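Side-chain contacts in beta-galactosidase (Marinomonas sp. ef1, PDB 6Y2K), which hydrolyses terminal beta-galactose units from galactosides, working as a cold-active hexamer of glycoside hydrolase family 42: residues A155-A158 / A159-W163; W17-D20 / A21-R25; M442-A445 / M446-G450; E43-P46 / G47-H50. All coordinates share one frame; numbering follows the deposited sequence.

Contact 1 (A155-A158 / A159-W163)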
loop_
_atom_site.group_PDB
_atom_site.type_symbol
_atom_site.label_atom_id
_atom_site.label_comp_id
_atom_site.label_asym_id
_atom_site.label_seq_id
_atom_site.Cartn_x
_atom_site.Cartn_y
_atom_site.Cartn_z
ATOM N N ALA A 155 42.191 -33.370 -13.827
ATOM C CA ALA A 155 41.676 -34.732 -13.622
ATOM C C ALA A 155 40.244 -34.903 -14.139
ATOM O O ALA A 155 39.904 -35.948 -14.686
ATOM C CB ALA A 155 41.762 -35.120 -12.150
ATOM N N ASP A 156 39.424 -33.866 -13.977
ATOM C CA ASP A 156 38.042 -33.886 -14.449
ATOM C C ASP A 156 37.981 -33.912 -15.981
ATOM O O ASP A 156 37.145 -34.598 -16.562
ATOM C CB ASP A 156 37.271 -32.668 -13.931
ATOM C CG ASP A 156 37.325 -32.542 -12.417
ATOM O OD1 ASP A 156 36.664 -33.367 -11.753
ATOM O OD2 ASP A 156 38.025 -31.625 -11.913
ATOM N N LEU A 157 38.864 -33.150 -16.619
ATOM C CA LEU A 157 38.921 -33.098 -18.084
ATOM C C LEU A 157 39.401 -34.425 -18.656
ATOM O O LEU A 157 38.870 -34.888 -19.667
ATOM C CB LEU A 157 39.836 -31.978 -18.553
ATOM C CG LEU A 157 39.948 -31.757 -20.072
ATOM C CD1 LEU A 157 38.585 -31.667 -20.725
ATOM C CD2 LEU A 157 40.745 -30.495 -20.322
ATOM N N ALA A 158 40.397 -35.027 -18.003
ATOM C CA ALA A 158 40.932 -36.317 -18.424
ATOM C C ALA A 158 39.854 -37.394 -18.369
ATOM O O ALA A 158 39.685 -38.154 -19.325
ATOM C CB ALA A 158 42.134 -36.707 -17.575
ATOM N N ALA A 159 39.113 -37.440 -17.262
ATOM C CA ALA A 159 37.996 -38.379 -17.127
ATOM C C ALA A 159 36.884 -38.122 -18.154
ATOM O O ALA A 159 36.298 -39.072 -18.681
ATOM C CB ALA A 159 37.434 -38.341 -15.710
ATOM N N PHE A 160 36.611 -36.845 -18.440
ATOM C CA PHE A 160 35.553 -36.457 -19.393
ATOM C C PHE A 160 35.883 -36.936 -20.807
ATOM O O PHE A 160 35.047 -37.549 -21.472
ATOM C CB PHE A 160 35.332 -34.937 -19.345
ATOM C CG PHE A 160 34.158 -34.430 -20.162
ATOM C CD1 PHE A 160 32.925 -35.088 -20.171
ATOM C CD2 PHE A 160 34.278 -33.234 -20.883
ATOM C CE1 PHE A 160 31.854 -34.584 -20.902
ATOM C CE2 PHE A 160 33.202 -32.720 -21.606
ATOM C CZ PHE A 160 31.987 -33.394 -21.614
ATOM N N ARG A 161 37.117 -36.726 -21.241
ATOM C CA ARG A 161 37.515 -37.169 -22.585
ATOM C C ARG A 161 37.437 -38.696 -22.748
ATOM O O ARG A 161 37.037 -39.182 -23.811
ATOM C CB ARG A 161 38.903 -36.642 -22.941
ATOM C CG ARG A 161 38.940 -35.132 -23.065
ATOM C CD ARG A 161 40.361 -34.619 -23.053
ATOM N NE ARG A 161 40.417 -33.217 -23.453
ATOM C CZ ARG A 161 41.512 -32.466 -23.418
ATOM N NH1 ARG A 161 42.675 -32.975 -23.004
ATOM N NH2 ARG A 161 41.451 -31.192 -23.802
ATOM N N LEU A 162 37.803 -39.443 -21.702
ATOM C CA LEU A 162 37.664 -40.910 -21.711
ATOM C C LEU A 162 36.198 -41.338 -21.725
ATOM O O LEU A 162 35.820 -42.246 -22.470
ATOM C CB LEU A 162 38.375 -41.553 -20.514
ATOM C CG LEU A 162 39.908 -41.521 -20.494
ATOM C CD1 LEU A 162 40.412 -42.106 -19.174
ATOM C CD2 LEU A 162 40.517 -42.274 -21.679
ATOM N N TRP A 163 35.386 -40.680 -20.896
ATOM C CA TRP A 163 33.944 -40.939 -20.811
ATOM C C TRP A 163 33.236 -40.685 -22.148
ATOM O O TRP A 163 32.380 -41.472 -22.555
ATOM C CB TRP A 163 33.338 -40.080 -19.688
ATOM C CG TRP A 163 31.893 -40.329 -19.336
ATOM C CD1 TRP A 163 31.413 -41.115 -18.319
ATOM C CD2 TRP A 163 30.752 -39.750 -19.964
ATOM N NE1 TRP A 163 30.037 -41.067 -18.291
ATOM C CE2 TRP A 163 29.607 -40.234 -19.289
ATOM C CE3 TRP A 163 30.581 -38.868 -21.040
ATOM C CZ2 TRP A 163 28.312 -39.862 -19.653
ATOM C CZ3 TRP A 163 29.291 -38.497 -21.401
ATOM C CH2 TRP A 163 28.174 -38.996 -20.709
#

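Contact 2 (W17-D20 / A21-R25)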
loop_
_atom_site.group_PDB
_atom_site.type_symbol
_atom_site.label_atom_id
_atom_site.label_comp_id
_atom_site.label_asym_id
_atom_site.label_seq_id
_atom_site.Cartn_x
_atom_site.Cartn_y
_atom_site.Cartn_z
ATOM N N TRP A 17 32.723 -41.626 27.789
ATOM C CA TRP A 17 32.189 -42.594 26.818
ATOM C C TRP A 17 31.143 -43.578 27.364
ATOM O O TRP A 17 30.130 -43.844 26.695
ATOM C CB TRP A 17 33.339 -43.363 26.153
ATOM C CG TRP A 17 34.202 -42.533 25.221
ATOM C CD1 TRP A 17 34.125 -41.183 24.994
ATOM C CD2 TRP A 17 35.289 -43.008 24.421
ATOM N NE1 TRP A 17 35.079 -40.800 24.091
ATOM C CE2 TRP A 17 35.810 -41.897 23.722
ATOM C CE3 TRP A 17 35.867 -44.268 24.216
ATOM C CZ2 TRP A 17 36.889 -42.007 22.833
ATOM C CZ3 TRP A 17 36.942 -44.376 23.333
ATOM C CH2 TRP A 17 37.436 -43.253 22.651
ATOM N N VAL A 18 31.374 -44.128 28.554
ATOM C CA VAL A 18 30.419 -45.092 29.125
ATOM C C VAL A 18 29.101 -44.377 29.442
ATOM O O VAL A 18 28.028 -44.874 29.098
ATOM C CB VAL A 18 30.960 -45.807 30.385
ATOM C CG1 VAL A 18 29.885 -46.690 31.017
ATOM C CG2 VAL A 18 32.183 -46.647 30.040
ATOM N N GLU A 19 29.204 -43.221 30.096
ATOM C CA GLU A 19 28.042 -42.374 30.392
ATOM C C GLU A 19 27.251 -41.993 29.129
ATOM O O GLU A 19 26.024 -42.037 29.150
ATOM C CB GLU A 19 28.476 -41.109 31.158
ATOM C CG GLU A 19 27.414 -40.010 31.315
ATOM C CD GLU A 19 26.146 -40.474 32.021
ATOM O OE1 GLU A 19 26.238 -41.427 32.829
ATOM O OE2 GLU A 19 25.060 -39.887 31.779
ATOM N N ASP A 20 27.948 -41.616 28.052
ATOM C CA ASP A 20 27.283 -41.235 26.799
ATOM C C ASP A 20 26.396 -42.383 26.327
ATOM O O ASP A 20 25.220 -42.178 26.027
ATOM C CB ASP A 20 28.285 -40.879 25.679
ATOM C CG ASP A 20 28.923 -39.490 25.835
ATOM O OD1 ASP A 20 28.296 -38.556 26.384
ATOM O OD2 ASP A 20 30.058 -39.326 25.357
ATOM N N ALA A 21 26.966 -43.586 26.282
ATOM C CA ALA A 21 26.260 -44.761 25.777
ATOM C C ALA A 21 25.060 -45.150 26.647
ATOM O O ALA A 21 24.008 -45.517 26.123
ATOM C CB ALA A 21 27.223 -45.934 25.632
ATOM N N GLN A 22 25.217 -45.055 27.966
ATOM C CA GLN A 22 24.125 -45.335 28.918
ATOM C C GLN A 22 22.984 -44.322 28.761
ATOM O O GLN A 22 21.818 -44.699 28.713
ATOM C CB GLN A 22 24.646 -45.332 30.363
ATOM C CG GLN A 22 25.557 -46.512 30.676
ATOM C CD GLN A 22 26.247 -46.418 32.028
ATOM O OE1 GLN A 22 26.537 -45.327 32.536
ATOM N NE2 GLN A 22 26.534 -47.578 32.610
ATOM N N HIS A 23 23.349 -43.050 28.652
ATOM C CA HIS A 23 22.398 -41.958 28.435
ATOM C C HIS A 23 21.632 -42.178 27.109
ATOM O O HIS A 23 20.404 -42.102 27.081
ATOM C CB HIS A 23 23.148 -40.616 28.458
ATOM C CG HIS A 23 22.278 -39.414 28.672
ATOM N ND1 HIS A 23 22.797 -38.186 29.013
ATOM C CD2 HIS A 23 20.938 -39.245 28.588
ATOM C CE1 HIS A 23 21.814 -37.310 29.126
ATOM N NE2 HIS A 23 20.674 -37.928 28.876
ATOM N N MET A 24 22.341 -42.508 26.035
ATOM C CA MET A 24 21.690 -42.834 24.753
ATOM C C MET A 24 20.609 -43.917 24.916
ATOM O O MET A 24 19.484 -43.774 24.439
ATOM C CB MET A 24 22.728 -43.302 23.723
ATOM C CG MET A 24 23.613 -42.189 23.178
ATOM S SD MET A 24 25.042 -42.821 22.282
ATOM C CE MET A 24 26.014 -41.320 22.141
ATOM N N ARG A 25 20.970 -44.984 25.616
ATOM C CA ARG A 25 20.049 -46.091 25.875
ATOM C C ARG A 25 18.809 -45.601 26.636
ATOM O O ARG A 25 17.687 -45.946 26.264
ATOM C CB ARG A 25 20.760 -47.225 26.637
ATOM C CG ARG A 25 19.935 -48.492 26.841
ATOM C CD ARG A 25 20.725 -49.554 27.603
ATOM N NE ARG A 25 20.145 -50.883 27.428
ATOM C CZ ARG A 25 20.687 -52.007 27.886
ATOM N NH1 ARG A 25 21.834 -51.977 28.552
ATOM N NH2 ARG A 25 20.080 -53.165 27.675
HETATM O O HOH W 1 25.147 -37.655 30.123
HETATM O O HOH W 2 24.731 -43.409 33.271
#

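Contact 3 (M442-A445 / M446-G450)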
loop_
_atom_site.group_PDB
_atom_site.type_symbol
_atom_site.label_atom_id
_atom_site.label_comp_id
_atom_site.label_asym_id
_atom_site.label_seq_id
_atom_site.Cartn_x
_atom_site.Cartn_y
_atom_site.Cartn_z
ATOM N N MET A 442 3.894 -29.369 -7.684
ATOM C CA MET A 442 2.936 -30.434 -8.045
ATOM C C MET A 442 2.732 -31.364 -6.839
ATOM O O MET A 442 1.604 -31.742 -6.529
ATOM C CB MET A 442 3.391 -31.232 -9.274
ATOM C CG MET A 442 3.372 -30.435 -10.577
ATOM S SD MET A 442 3.265 -31.481 -12.044
ATOM C CE MET A 442 1.501 -31.770 -12.116
ATOM N N TYR A 443 3.829 -31.679 -6.147
ATOM C CA TYR A 443 3.796 -32.519 -4.953
ATOM C C TYR A 443 2.998 -31.866 -3.814
ATOM O O TYR A 443 2.194 -32.534 -3.159
ATOM C CB TYR A 443 5.226 -32.852 -4.510
ATOM C CG TYR A 443 5.328 -33.751 -3.296
ATOM C CD1 TYR A 443 5.247 -35.145 -3.417
ATOM C CD2 TYR A 443 5.529 -33.214 -2.033
ATOM C CE1 TYR A 443 5.367 -35.970 -2.305
ATOM C CE2 TYR A 443 5.641 -34.023 -0.915
ATOM C CZ TYR A 443 5.557 -35.398 -1.053
ATOM O OH TYR A 443 5.664 -36.177 0.070
ATOM N N GLU A 444 3.225 -30.571 -3.586
ATOM C CA GLU A 444 2.478 -29.807 -2.580
ATOM C C GLU A 444 0.965 -29.880 -2.801
ATOM O O GLU A 444 0.213 -30.070 -1.845
ATOM C CB GLU A 444 2.929 -28.343 -2.567
ATOM C CG GLU A 444 2.146 -27.434 -1.631
ATOM C CD GLU A 444 2.641 -25.998 -1.657
ATOM O OE1 GLU A 444 2.798 -25.397 -0.574
ATOM O OE2 GLU A 444 2.866 -25.469 -2.766
ATOM N N ALA A 445 0.539 -29.720 -4.052
ATOM C CA ALA A 445 -0.878 -29.844 -4.419
ATOM C C ALA A 445 -1.453 -31.234 -4.087
ATOM O O ALA A 445 -2.554 -31.339 -3.539
ATOM C CB ALA A 445 -1.070 -29.524 -5.896
ATOM N N MET A 446 -0.699 -32.288 -4.404
ATOM C CA MET A 446 -1.080 -33.668 -4.039
ATOM C C MET A 446 -1.249 -33.808 -2.533
ATOM O O MET A 446 -2.228 -34.403 -2.051
ATOM C CB MET A 446 -0.022 -34.678 -4.491
ATOM C CG MET A 446 0.112 -34.863 -5.994
ATOM S SD MET A 446 1.515 -35.941 -6.351
ATOM C CE MET A 446 1.351 -36.040 -8.121
ATOM N N ARG A 447 -0.293 -33.247 -1.795
ATOM C CA ARG A 447 -0.285 -33.331 -0.337
ATOM C C ARG A 447 -1.401 -32.526 0.326
ATOM O O ARG A 447 -1.962 -32.966 1.341
ATOM C CB ARG A 447 1.072 -32.894 0.204
ATOM C CG ARG A 447 2.200 -33.862 -0.140
ATOM C CD ARG A 447 2.476 -34.797 1.021
ATOM N NE ARG A 447 3.077 -34.063 2.133
ATOM C CZ ARG A 447 3.174 -34.499 3.384
ATOM N NH1 ARG A 447 2.703 -35.698 3.735
ATOM N NH2 ARG A 447 3.746 -33.722 4.300
ATOM N N GLU A 448 -1.727 -31.359 -0.243
ATOM C CA GLU A 448 -2.880 -30.557 0.216
ATOM C C GLU A 448 -4.226 -31.269 -0.022
ATOM O O GLU A 448 -5.230 -30.914 0.595
ATOM C CB GLU A 448 -2.888 -29.176 -0.456
ATOM C CG GLU A 448 -1.811 -28.243 0.074
ATOM C CD GLU A 448 -1.711 -26.921 -0.694
ATOM O OE1 GLU A 448 -2.093 -26.871 -1.877
ATOM O OE2 GLU A 448 -1.232 -25.925 -0.110
ATOM N N LEU A 449 -4.234 -32.244 -0.933
ATOM C CA LEU A 449 -5.388 -33.119 -1.179
ATOM C C LEU A 449 -5.368 -34.408 -0.355
ATOM O O LEU A 449 -6.206 -35.289 -0.567
ATOM C CB LEU A 449 -5.477 -33.453 -2.668
ATOM C CG LEU A 449 -5.807 -32.283 -3.590
ATOM C CD1 LEU A 449 -5.696 -32.721 -5.044
ATOM C CD2 LEU A 449 -7.197 -31.725 -3.306
ATOM N N GLY A 450 -4.439 -34.511 0.598
ATOM C CA GLY A 450 -4.372 -35.649 1.496
ATOM C C GLY A 450 -3.813 -36.935 0.914
ATOM O O GLY A 450 -3.936 -37.983 1.545
HETATM O O HOH W 3 1.019 -25.950 1.391
#

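Contact 4 (E43-P46 / G47-H50)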
loop_
_atom_site.group_PDB
_atom_site.type_symbol
_atom_site.label_atom_id
_atom_site.label_comp_id
_atom_site.label_asym_id
_atom_site.label_seq_id
_atom_site.Cartn_x
_atom_site.Cartn_y
_atom_site.Cartn_z
ATOM N N GLU A 43 45.202 -41.554 11.301
ATOM C CA GLU A 43 46.497 -41.476 10.617
ATOM C C GLU A 43 46.975 -40.016 10.559
ATOM O O GLU A 43 46.871 -39.360 9.515
ATOM C CB GLU A 43 46.404 -42.089 9.211
ATOM C CG GLU A 43 47.762 -42.386 8.575
ATOM C CD GLU A 43 47.674 -43.098 7.224
ATOM O OE1 GLU A 43 46.618 -43.026 6.570
ATOM O OE2 GLU A 43 48.666 -43.733 6.792
ATOM N N PRO A 44 47.493 -39.501 11.686
ATOM C CA PRO A 44 47.955 -38.102 11.721
ATOM C C PRO A 44 49.180 -37.834 10.861
ATOM O O PRO A 44 49.397 -36.692 10.465
ATOM C CB PRO A 44 48.282 -37.844 13.199
ATOM C CG PRO A 44 48.203 -39.150 13.900
ATOM C CD PRO A 44 47.556 -40.160 13.001
ATOM N N THR A 45 49.978 -38.873 10.610
ATOM C CA THR A 45 51.121 -38.812 9.701
ATOM C C THR A 45 51.170 -40.190 9.020
ATOM O O THR A 45 50.803 -41.186 9.649
ATOM C CB THR A 45 52.414 -38.446 10.472
ATOM O OG1 THR A 45 53.508 -38.244 9.566
ATOM C CG2 THR A 45 52.794 -39.525 11.503
ATOM N N PRO A 46 51.569 -40.254 7.734
ATOM C CA PRO A 46 51.411 -41.498 6.973
ATOM C C PRO A 46 52.120 -42.708 7.576
ATOM O O PRO A 46 53.301 -42.639 7.909
ATOM C CB PRO A 46 52.002 -41.164 5.592
ATOM C CG PRO A 46 52.804 -39.936 5.795
ATOM C CD PRO A 46 52.135 -39.184 6.895
ATOM N N GLY A 47 51.370 -43.796 7.730
ATOM C CA GLY A 47 51.905 -45.048 8.231
ATOM C C GLY A 47 51.846 -45.215 9.736
ATOM O O GLY A 47 52.164 -46.294 10.226
ATOM N N GLU A 48 51.439 -44.175 10.468
ATOM C CA GLU A 48 51.346 -44.229 11.933
ATOM C C GLU A 48 49.864 -44.215 12.303
ATOM O O GLU A 48 49.205 -43.166 12.284
ATOM C CB GLU A 48 52.128 -43.077 12.567
ATOM C CG GLU A 48 53.612 -43.052 12.160
ATOM C CD GLU A 48 54.478 -44.114 12.844
ATOM O OE1 GLU A 48 54.943 -45.073 12.172
ATOM O OE2 GLU A 48 54.717 -43.983 14.064
ATOM N N LEU A 49 49.339 -45.404 12.594
ATOM C CA LEU A 49 47.908 -45.624 12.707
ATOM C C LEU A 49 47.474 -45.760 14.146
ATOM O O LEU A 49 48.200 -46.316 14.966
ATOM C CB LEU A 49 47.500 -46.862 11.927
ATOM C CG LEU A 49 47.823 -46.790 10.434
ATOM C CD1 LEU A 49 47.749 -48.171 9.808
ATOM C CD2 LEU A 49 46.882 -45.826 9.724
ATOM N N HIS A 50 46.278 -45.249 14.431
ATOM C CA HIS A 50 45.709 -45.243 15.768
ATOM C C HIS A 50 44.276 -45.770 15.696
ATOM O O HIS A 50 43.343 -45.027 15.340
ATOM C CB HIS A 50 45.746 -43.833 16.358
ATOM C CG HIS A 50 47.122 -43.245 16.448
ATOM N ND1 HIS A 50 47.944 -43.423 17.540
ATOM C CD2 HIS A 50 47.819 -42.476 15.577
ATOM C CE1 HIS A 50 49.089 -42.792 17.336
ATOM N NE2 HIS A 50 49.038 -42.211 16.149
#

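Contact 1 (A155-A158 / A159-W163)
Arg-161 leans along nearly its whole length on Leu-157, one helical turn earlier. Its CB starts 3.7 Å from Leu-157 O, and CG, set beside the backbone N by a chi1 of -66°, comes in to 3.4 Å from that same oxygen. CD is still close to it, so the methylenes brush past a carbonyl that already accepts the Arg-161 backbone N-H, with Arg-161 N to Leu-157 O at 3.0 Å. Because the chain runs extended from CG to NE, it then leaves the backbone and meets the leucine branches: NE lies 3.6 Å from Leu-157 CD1, and CZ 3.7 Å from Leu-157 CD2. The tip ends with NH2 3.6 Å from Leu-157 CD2, a methyl that sits over one guanidinium face, displaced toward its rim. All this takes place on helix 154-168, which follows strand 134-138 of the TIM barrel and packs against helix 205-233. There Phe-160 meets Phe-211 edge-to-face, and Trp-163 NE1 bonds to Asp-217. The Arg-161 NH2 that meets the leucine methyl also donates to Ile-193 O. Leu-157 in turn touches Glu-194 and Leu-195, just after Ile-193 in the chain. A turn before Phe-160, Asp-156 is held at both oxygens: OD1 by Thr-107 and OD2 by Ser-151 and the backbone N of Ala-153.

Contact 2 (W17-D20 / A21-R25)
Met-24 lies extended past the carbonyl of Asp-20, its CG 3.3 Å from Asp-20 O, and its CE methyl reaches back to within 4.2 Å of Asp-20 CB. This is the packed flank of helix 17-27, in the beta-alpha-beta unit with strands 2-6 and 29-34: Met-24 also rests on Ile-29 and Val-32, while Trp-17 and Ala-21 cover Ile-60 of helix 52-63. The Asp-20 carboxylate is held at both oxygens, by Arg-16 and Trp-354 at OD1 and by Tyr-7 at OD2. The other flank is looser. Val-18 CG1 lies 3.8 Å from the amide carbon CD of Gln-22, and beyond it water does the joining. Glu-19, bent at chi2 (58°), turns its carboxylate back over the next turn. Its OE2 receives a hydrogen from water 1 at 2.8 Å, and water 1 stands 2.7 Å from His-23 ND1. Water 2 gives one hydrogen to Glu-19 OE1 and the other to Gln-22 OE1. Arg-26 forms a salt bridge to Glu-19 OE2, and Glu-375 bonds His-23 NE2. Two acceptors, Glu-19 OE1 and Gln-22 OE1, can probably sit 3.9 Å apart because water 2 offers each a hydrogen that neither can offer the other.

Contact 3 (M442-A445 / M446-G450)
Two carboxylates sit close together: Glu-444 OE1 and Glu-448 OE2 are 4.1 Å apart, their planes inclined by only 21°. Water 3 donates to both, at 2.7 Å from Glu-444 OE1 and 2.7 Å from Glu-448 OE2, and probably eases the repulsion. Positive groups probably offset the rest of the charge, since Arg-441 pairs with Glu-444 OE2 and Lys-589 with Glu-448 OE1, and His-291 and Asn-585 add hydrogen bonds. Glu-444 CG lies 4.0 Å from Glu-448 OE2, and Glu-448 CG passes 3.3 Å from the backbone carbonyl Glu-444 O.

Helix 435-448, in the beta-galactosidase trimerisation domain, comes to its end here. Gly-450, at positive phi, is the C-prime residue of a Schellman motif: its N bonds to Arg-447 O, while Leu-451 N returns to Met-446 O. The bond from Leu-449 N to Ala-445 O is already weak. Ala-445 and Leu-449 face helix 585-598, packing on Leu-592, and Met-446 rests on Val-453 of strand 453-456.

On a different side of the helix, Arg-447 runs beside Tyr-443, pointing the same way, with its CG over one face of the ring. That CG makes a CH-pi contact, 3.9 Å from the centroid of the Tyr-443 ring and 3.5 Å from its CE2, displaced toward the rim. The bend at chi2 (-98°) carries Arg-447 CD to 3.6 Å from Tyr-443 OH, and a second bend at chi3 directs NE onward, leaving the guanidinium within 22° of the ring plane. Beyond the ring, Asp-300 bonds Tyr-443 OH, and Arg-447 NE forms a salt bridge with Asp-293 while NH2 reaches Pro-292 O.

Contact 4 (E43-P46 / G47-H50)
A type II beta turn from Thr-45 to Glu-48 reverses the loop between helix 39-42 and helix 52-63, with Gly-47 taking its positive-phi position (phi 90°). Closing the turn, Glu-48 N donates to Thr-45 O at 3.2 Å. A second bond holds the turn: Gly-47 N points at Glu-43 OE2, 2.9 Å away and nearly straight at 172°, and uses the anti lone pair, the one turned away from OE1. Glu-43 OE1 forms a salt bridge with Arg-119 and a hydrogen bond with Trp-39, so one carboxylate ties the turn to two other parts of the chain. Glu-43 runs extended, and Leu-49 lies beside it pointing the same way, its CD2 3.7 Å from Glu-43 CG; the methyl packs along the aliphatic stem of the acid.

Farther along, the Pro-44 ring and His-50 cross at about a right angle. Pro-44 CD comes to the edge of the imidazole, 3.5 Å from His-50 CD2, and is also 3.5 Å from Glu-48 O. Thr-45 CG2, placed between the backbone N and the carbonyl carbon, touches Glu-48 CG at 3.7 Å. The threonine's OG1 is anti to the backbone N (chi1 -174°) and bonds to Arg-188 of the second subunit, which also packs on Pro-46.

Among its neighbours the loop leans on two helices. Pro-46 rests on Trp-80 and Arg-84 of helix 79-84, and Trp-80 also bonds Glu-43 O, while Glu-43 and Leu-49 meet Met-120 and Met-123 of helix 111-128.

In the fold
Contacts 1, 2 and 4 belong to the TIM-barrel part of the chain and contact 3 to the trimerisation domain. The centre of contact 3 is 42 Å from those of contacts 1 and 2 and 53 Å from that of contact 4, and it lies across the chain's centre from contacts 1 and 4. Contacts 2 and 4 come nearest, with closest atoms about 10 Å apart, and Trp-53 of helix 52-63 spans them, packing on Trp-17 and giving a weak hydrogen bond to His-50 O. Contact 1 stands about 21 Å from contact 4 at nearest atoms. Only contact 4 reaches another subunit, and a bound glycerol, probably from crystallisation, lies about 3 Å from the His-23 side chain in contact 2.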